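Local coordinates for protein alpha-1,2-Mannosidase (Trichoderma reesei, PDB 1HCU) that probably trims alpha-1,2-linked mannose residues from high-mannose N-glycans by calcium-dependent hydrolysis, at residues A[458-463]-A[485-490]; A[397-402]-A[471-476]. One frame throughout, in Å; residues are numbered along the deposited sequence.

Contact 1 (A[458-463]-A[485-490]); sequences LKYAYL and TEAHPF. With CA (calcium ion), chain H.
Lys459 and Tyr460, neighbours on helix 451-465, close on Ala487 from two directions. The close-packed part runs through Lys459 and the CB of Ala487. With chi1 at 171° the Lys459 chain starts out beside its carbonyl carbon, and bends at each later torsion bring the ammonium group to the carbonyl of Ala487. NZ donates to Ala487 O at 2.8 Å, tilted 32° from the carbonyl plane. The same NZ also forms a salt bridge with Asp63 and bonds to Thr64 and to the carbonyl of Ala455; four oxygens thus surround the buried NZ and must share its three protons. Lys459 crosses Pro489 at a slant, CE 4.1 Å from CD. Ala487 sits in the turn of the hairpin formed by strands 481-483 and 489-491, which in family 47 enters the helical (alpha/alpha)7 barrel and brings a threonine to a calcium ion. From the Tyr460 ring, CE2 packs 3.7 Å from CB of Ala487, meeting it obliquely. Beyond the tyrosine hydroxyl the contact becomes loose and watery. Water 1 lies in the plane of the ring, 2.7 Å from Tyr460 OH, and reaches Thr485 O and Ala487 N through weak bonds. Further on, the calcium is held by Thr485 alone among the two segments, through O at 2.7 Å and OG1 at 2.9 Å, while waters 2 to 5 occupy four further coordination positions.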
loop_
_atom_site.group_PDB
_atom_site.type_symbol
_atom_site.label_atom_id
_atom_site.label_comp_id
_atom_site.label_asym_id
_atom_site.label_seq_id
_atom_site.Cartn_x
_atom_site.Cartn_y
_atom_site.Cartn_z
ATOM N N LEU A 458 -7.071 -0.267 9.023
ATOM C CA LEU A 458 -7.268 -0.657 10.422
ATOM C C LEU A 458 -5.971 -1.076 11.121
ATOM O O LEU A 458 -5.839 -0.943 12.339
ATOM C CB LEU A 458 -8.325 -1.770 10.511
ATOM C CG LEU A 458 -9.760 -1.332 10.157
ATOM C CD1 LEU A 458 -10.708 -2.539 10.170
ATOM C CD2 LEU A 458 -10.239 -0.295 11.167
ATOM N N LYS A 459 -5.012 -1.567 10.341
ATOM C CA LYS A 459 -3.720 -1.992 10.865
ATOM C C LYS A 459 -2.891 -0.775 11.308
ATOM O O LYS A 459 -2.430 -0.714 12.440
ATOM C CB LYS A 459 -2.969 -2.787 9.783
ATOM C CG LYS A 459 -1.520 -3.120 10.119
ATOM C CD LYS A 459 -1.361 -4.519 10.637
ATOM C CE LYS A 459 -0.797 -5.480 9.588
ATOM N NZ LYS A 459 -1.702 -5.761 8.435
ATOM N N TYR A 460 -2.701 0.198 10.421
ATOM C CA TYR A 460 -1.919 1.375 10.789
ATOM C C TYR A 460 -2.604 2.182 11.893
ATOM O O TYR A 460 -1.935 2.669 12.805
ATOM C CB TYR A 460 -1.651 2.263 9.565
ATOM C CG TYR A 460 -0.681 1.651 8.563
ATOM C CD1 TYR A 460 0.625 1.314 8.934
ATOM C CD2 TYR A 460 -1.082 1.384 7.254
ATOM C CE1 TYR A 460 1.503 0.720 8.018
ATOM C CE2 TYR A 460 -0.216 0.795 6.336
ATOM C CZ TYR A 460 1.073 0.462 6.720
ATOM O OH TYR A 460 1.921 -0.142 5.813
ATOM N N ALA A 461 -3.930 2.312 11.812
ATOM C CA ALA A 461 -4.683 3.057 12.813
ATOM C C ALA A 461 -4.481 2.445 14.203
ATOM O O ALA A 461 -4.279 3.154 15.191
ATOM C CB ALA A 461 -6.167 3.070 12.454
ATOM N N TYR A 462 -4.515 1.120 14.264
ATOM C CA TYR A 462 -4.331 0.409 15.513
ATOM C C TYR A 462 -2.910 0.541 16.072
ATOM O O TYR A 462 -2.722 0.881 17.242
ATOM C CB TYR A 462 -4.644 -1.065 15.306
ATOM C CG TYR A 462 -4.400 -1.894 16.530
ATOM C CD1 TYR A 462 -5.250 -1.806 17.626
ATOM C CD2 TYR A 462 -3.305 -2.749 16.608
ATOM C CE1 TYR A 462 -5.023 -2.543 18.769
ATOM C CE2 TYR A 462 -3.066 -3.495 17.753
ATOM C CZ TYR A 462 -3.933 -3.384 18.827
ATOM O OH TYR A 462 -3.722 -4.119 19.961
ATOM N N LEU A 463 -1.917 0.268 15.229
ATOM C CA LEU A 463 -0.520 0.316 15.638
ATOM C C LEU A 463 -0.061 1.666 16.163
ATOM O O LEU A 463 0.842 1.737 17.001
ATOM C CB LEU A 463 0.388 -0.121 14.475
ATOM C CG LEU A 463 0.240 -1.595 14.068
ATOM C CD1 LEU A 463 1.102 -1.897 12.835
ATOM C CD2 LEU A 463 0.644 -2.480 15.246
ATOM N N THR A 485 3.733 -3.561 0.542
ATOM C CA THR A 485 2.822 -2.499 0.135
ATOM C C THR A 485 1.377 -2.637 0.628
ATOM O O THR A 485 0.634 -1.666 0.634
ATOM C CB THR A 485 2.845 -2.343 -1.396
ATOM O OG1 THR A 485 2.767 -0.957 -1.721
ATOM C CG2 THR A 485 1.687 -3.081 -2.044
ATOM N N GLU A 486 0.980 -3.833 1.051
ATOM C CA GLU A 486 -0.387 -4.050 1.531
ATOM C C GLU A 486 -0.365 -4.190 3.056
ATOM O O GLU A 486 -1.157 -4.925 3.648
ATOM C CB GLU A 486 -0.979 -5.318 0.889
ATOM C CG GLU A 486 -2.484 -5.496 1.075
ATOM C CD GLU A 486 -3.314 -4.681 0.082
ATOM O OE1 GLU A 486 -2.741 -3.848 -0.653
ATOM O OE2 GLU A 486 -4.551 -4.880 0.044
ATOM N N ALA A 487 0.575 -3.496 3.679
ATOM C CA ALA A 487 0.716 -3.511 5.126
ATOM C C ALA A 487 0.952 -4.896 5.721
ATOM O O ALA A 487 0.536 -5.161 6.846
ATOM C CB ALA A 487 -0.514 -2.876 5.766
ATOM N N HIS A 488 1.608 -5.780 4.974
ATOM C CA HIS A 488 1.915 -7.116 5.487
ATOM C C HIS A 488 3.393 -7.149 5.861
ATOM O O HIS A 488 4.259 -7.149 4.994
ATOM C CB HIS A 488 1.605 -8.193 4.444
ATOM C CG HIS A 488 0.161 -8.246 4.055
ATOM N ND1 HIS A 488 -0.854 -8.300 4.984
ATOM C CD2 HIS A 488 -0.439 -8.223 2.842
ATOM C CE1 HIS A 488 -2.019 -8.302 4.361
ATOM N NE2 HIS A 488 -1.795 -8.256 3.061
ATOM N N PRO A 489 3.695 -7.175 7.167
ATOM C CA PRO A 489 5.069 -7.198 7.682
ATOM C C PRO A 489 5.813 -8.528 7.550
ATOM O O PRO A 489 5.326 -9.558 8.006
ATOM C CB PRO A 489 4.877 -6.802 9.140
ATOM C CG PRO A 489 3.587 -7.488 9.478
ATOM C CD PRO A 489 2.724 -7.137 8.276
ATOM N N PHE A 490 6.996 -8.497 6.944
ATOM C CA PHE A 490 7.817 -9.699 6.772
ATOM C C PHE A 490 9.062 -9.570 7.645
ATOM O O PHE A 490 9.550 -8.459 7.859
ATOM C CB PHE A 490 8.289 -9.827 5.318
ATOM C CG PHE A 490 7.183 -9.902 4.321
ATOM C CD1 PHE A 490 7.384 -9.455 3.018
ATOM C CD2 PHE A 490 5.945 -10.423 4.671
ATOM C CE1 PHE A 490 6.354 -9.528 2.076
ATOM C CE2 PHE A 490 4.920 -10.501 3.750
ATOM C CZ PHE A 490 5.120 -10.054 2.447
HETATM CA CA CA H . 0.558 0.628 -0.817
HETATM O O HOH W 1 1.342 -0.479 3.166
HETATM O O HOH W 2 -0.218 -0.724 -3.199
HETATM O O HOH W 3 -1.278 1.949 -2.430
HETATM O O HOH W 4 2.114 2.642 -1.793
HETATM O O HOH W 5 -0.929 1.648 1.278
#

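Contact 2 (A[397-402]-A[471-476]); sequences SLYYAY and VQVQAT
Tyr399 and Tyr400, side by side on helix 393-405, direct their rings at Val473 in the loop that follows helix 451-465. The polar link is the amide of Val473, which donates from N to Tyr399 OH over 3.2 Å, fairly straight at 155°. The hydroxyl gets there because the ring leaves the helix with CG turned away from the backbone N (chi1 168°) and comes at the valine from the opposite direction. Beside it, the terminal amide of Gln472 reaches the edge of the Tyr399 ring, its plane turned 33° from that of the ring. Within the loop Gln474 NE2 donates to Gln472 O at 2.9 Å; a further tie to the helix comes from Arg403, which donates to Val473 O. In this family the helices make an (alpha/alpha)7 barrel, and the contact joins one of them to the connection leading into the C-terminal hairpin. The apolar part divides the two valine methyls between the two rings. CG2 of Val473 lies 4.0 Å from CE1 of Tyr399, whereas CG1 approaches CE2 of Tyr400 at 4.1 Å, with the side chains of Tyr400 and Val473 crossing at about a right angle. A phenylalanine in place of Tyr399 would probably leave the buried Val473 N-H without its acceptor.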
loop_
_atom_site.group_PDB
_atom_site.type_symbol
_atom_site.label_atom_id
_atom_site.label_comp_id
_atom_site.label_asym_id
_atom_site.label_seq_id
_atom_site.Cartn_x
_atom_site.Cartn_y
_atom_site.Cartn_z
ATOM N N SER A 397 1.076 7.259 6.477
ATOM C CA SER A 397 2.079 8.295 6.663
ATOM C C SER A 397 2.059 8.916 8.057
ATOM O O SER A 397 3.115 9.192 8.623
ATOM C CB SER A 397 1.947 9.363 5.578
ATOM O OG SER A 397 2.337 8.815 4.330
ATOM N N LEU A 398 0.867 9.123 8.611
ATOM C CA LEU A 398 0.758 9.684 9.944
ATOM C C LEU A 398 1.422 8.720 10.920
ATOM O O LEU A 398 2.126 9.139 11.842
ATOM C CB LEU A 398 -0.710 9.883 10.322
ATOM C CG LEU A 398 -1.440 10.970 9.523
ATOM C CD1 LEU A 398 -2.937 10.889 9.805
ATOM C CD2 LEU A 398 -0.884 12.343 9.895
ATOM N N TYR A 399 1.203 7.427 10.713
ATOM C CA TYR A 399 1.801 6.424 11.577
ATOM C C TYR A 399 3.327 6.560 11.591
ATOM O O TYR A 399 3.927 6.648 12.663
ATOM C CB TYR A 399 1.374 5.019 11.135
ATOM C CG TYR A 399 2.167 3.907 11.778
ATOM C CD1 TYR A 399 3.118 3.198 11.045
ATOM C CD2 TYR A 399 2.001 3.587 13.126
ATOM C CE1 TYR A 399 3.884 2.206 11.636
ATOM C CE2 TYR A 399 2.769 2.591 13.728
ATOM C CZ TYR A 399 3.708 1.907 12.978
ATOM O OH TYR A 399 4.494 0.935 13.561
ATOM N N TYR A 400 3.954 6.594 10.413
ATOM C CA TYR A 400 5.410 6.740 10.350
ATOM C C TYR A 400 5.880 8.027 11.029
ATOM O O TYR A 400 6.903 8.025 11.732
ATOM C CB TYR A 400 5.916 6.745 8.906
ATOM C CG TYR A 400 6.044 5.379 8.268
ATOM C CD1 TYR A 400 4.978 4.812 7.570
ATOM C CD2 TYR A 400 7.246 4.658 8.345
ATOM C CE1 TYR A 400 5.099 3.568 6.960
ATOM C CE2 TYR A 400 7.378 3.407 7.739
ATOM C CZ TYR A 400 6.297 2.872 7.044
ATOM O OH TYR A 400 6.415 1.662 6.408
ATOM N N ALA A 401 5.143 9.121 10.809
ATOM C CA ALA A 401 5.484 10.416 11.403
ATOM C C ALA A 401 5.567 10.299 12.929
ATOM O O ALA A 401 6.502 10.821 13.555
ATOM C CB ALA A 401 4.454 11.469 11.006
ATOM N N TYR A 402 4.608 9.590 13.519
ATOM C CA TYR A 402 4.590 9.390 14.963
ATOM C C TYR A 402 5.749 8.495 15.425
ATOM O O TYR A 402 6.436 8.815 16.391
ATOM C CB TYR A 402 3.247 8.781 15.413
ATOM C CG TYR A 402 3.227 8.451 16.886
ATOM C CD1 TYR A 402 3.363 7.138 17.332
ATOM C CD2 TYR A 402 3.192 9.469 17.844
ATOM C CE1 TYR A 402 3.478 6.845 18.684
ATOM C CE2 TYR A 402 3.308 9.186 19.200
ATOM C CZ TYR A 402 3.456 7.874 19.612
ATOM O OH TYR A 402 3.628 7.598 20.946
ATOM N N VAL A 471 6.847 -5.432 15.422
ATOM C CA VAL A 471 6.208 -4.994 14.199
ATOM C C VAL A 471 6.286 -3.475 14.048
ATOM O O VAL A 471 6.370 -2.968 12.936
ATOM C CB VAL A 471 4.733 -5.439 14.178
ATOM C CG1 VAL A 471 4.078 -5.028 12.871
ATOM C CG2 VAL A 471 4.658 -6.943 14.359
ATOM N N GLN A 472 6.267 -2.757 15.171
ATOM C CA GLN A 472 6.336 -1.296 15.163
ATOM C C GLN A 472 7.661 -0.837 14.545
ATOM O O GLN A 472 8.711 -1.425 14.806
ATOM C CB GLN A 472 6.235 -0.746 16.597
ATOM C CG GLN A 472 4.924 -1.045 17.352
ATOM C CD GLN A 472 3.807 -0.039 17.078
ATOM O OE1 GLN A 472 2.738 -0.105 17.692
ATOM N NE2 GLN A 472 4.050 0.893 16.167
ATOM N N VAL A 473 7.627 0.211 13.729
ATOM C CA VAL A 473 8.868 0.685 13.132
ATOM C C VAL A 473 9.696 1.464 14.172
ATOM O O VAL A 473 9.191 2.376 14.827
ATOM C CB VAL A 473 8.594 1.564 11.883
ATOM C CG1 VAL A 473 7.850 0.754 10.825
ATOM C CG2 VAL A 473 7.779 2.755 12.262
ATOM N N GLN A 474 10.961 1.077 14.336
ATOM C CA GLN A 474 11.852 1.726 15.295
ATOM C C GLN A 474 12.587 2.911 14.672
ATOM O O GLN A 474 13.282 2.769 13.661
ATOM C CB GLN A 474 12.873 0.719 15.832
ATOM C CG GLN A 474 12.265 -0.565 16.391
ATOM C CD GLN A 474 11.262 -0.310 17.496
ATOM O OE1 GLN A 474 11.551 0.395 18.456
ATOM N NE2 GLN A 474 10.074 -0.892 17.366
ATOM N N ALA A 475 12.432 4.077 15.294
ATOM C CA ALA A 475 13.054 5.310 14.821
ATOM C C ALA A 475 14.575 5.286 14.887
ATOM O O ALA A 475 15.247 5.922 14.079
ATOM C CB ALA A 475 12.530 6.491 15.621
ATOM N N THR A 476 15.120 4.568 15.861
ATOM C CA THR A 476 16.562 4.502 16.004
ATOM C C THR A 476 17.122 3.188 15.463
ATOM O O THR A 476 18.057 2.618 16.028
ATOM C CB THR A 476 16.986 4.676 17.474
ATOM O OG1 THR A 476 16.450 3.603 18.254
ATOM C CG2 THR A 476 16.473 6.010 18.022
#

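In the fold
Contacts 1 and 2 lie with their centres 11 Å apart and touch directly, their segments alternating along the chain. Tyr399 is the main bridge: its CD1 is 3.8 Å from CD1 of Tyr460, and its CE2 is 3.7 Å from CB of Leu463. Pro489 CB and Val471 CG1 add a looser touch at 4.2 Å. Contact 1 lies nearer the metal, since its segment 485-490 includes the calcium ligand Thr485, whereas in contact 2 the Tyr400 side chain stays about 9 Å from the ion. The predicted active-site residue Glu393, at the start of the helix carrying 397-402, is about 8 Å from Tyr460 and about 10 Å from Tyr400, side chain to side chain.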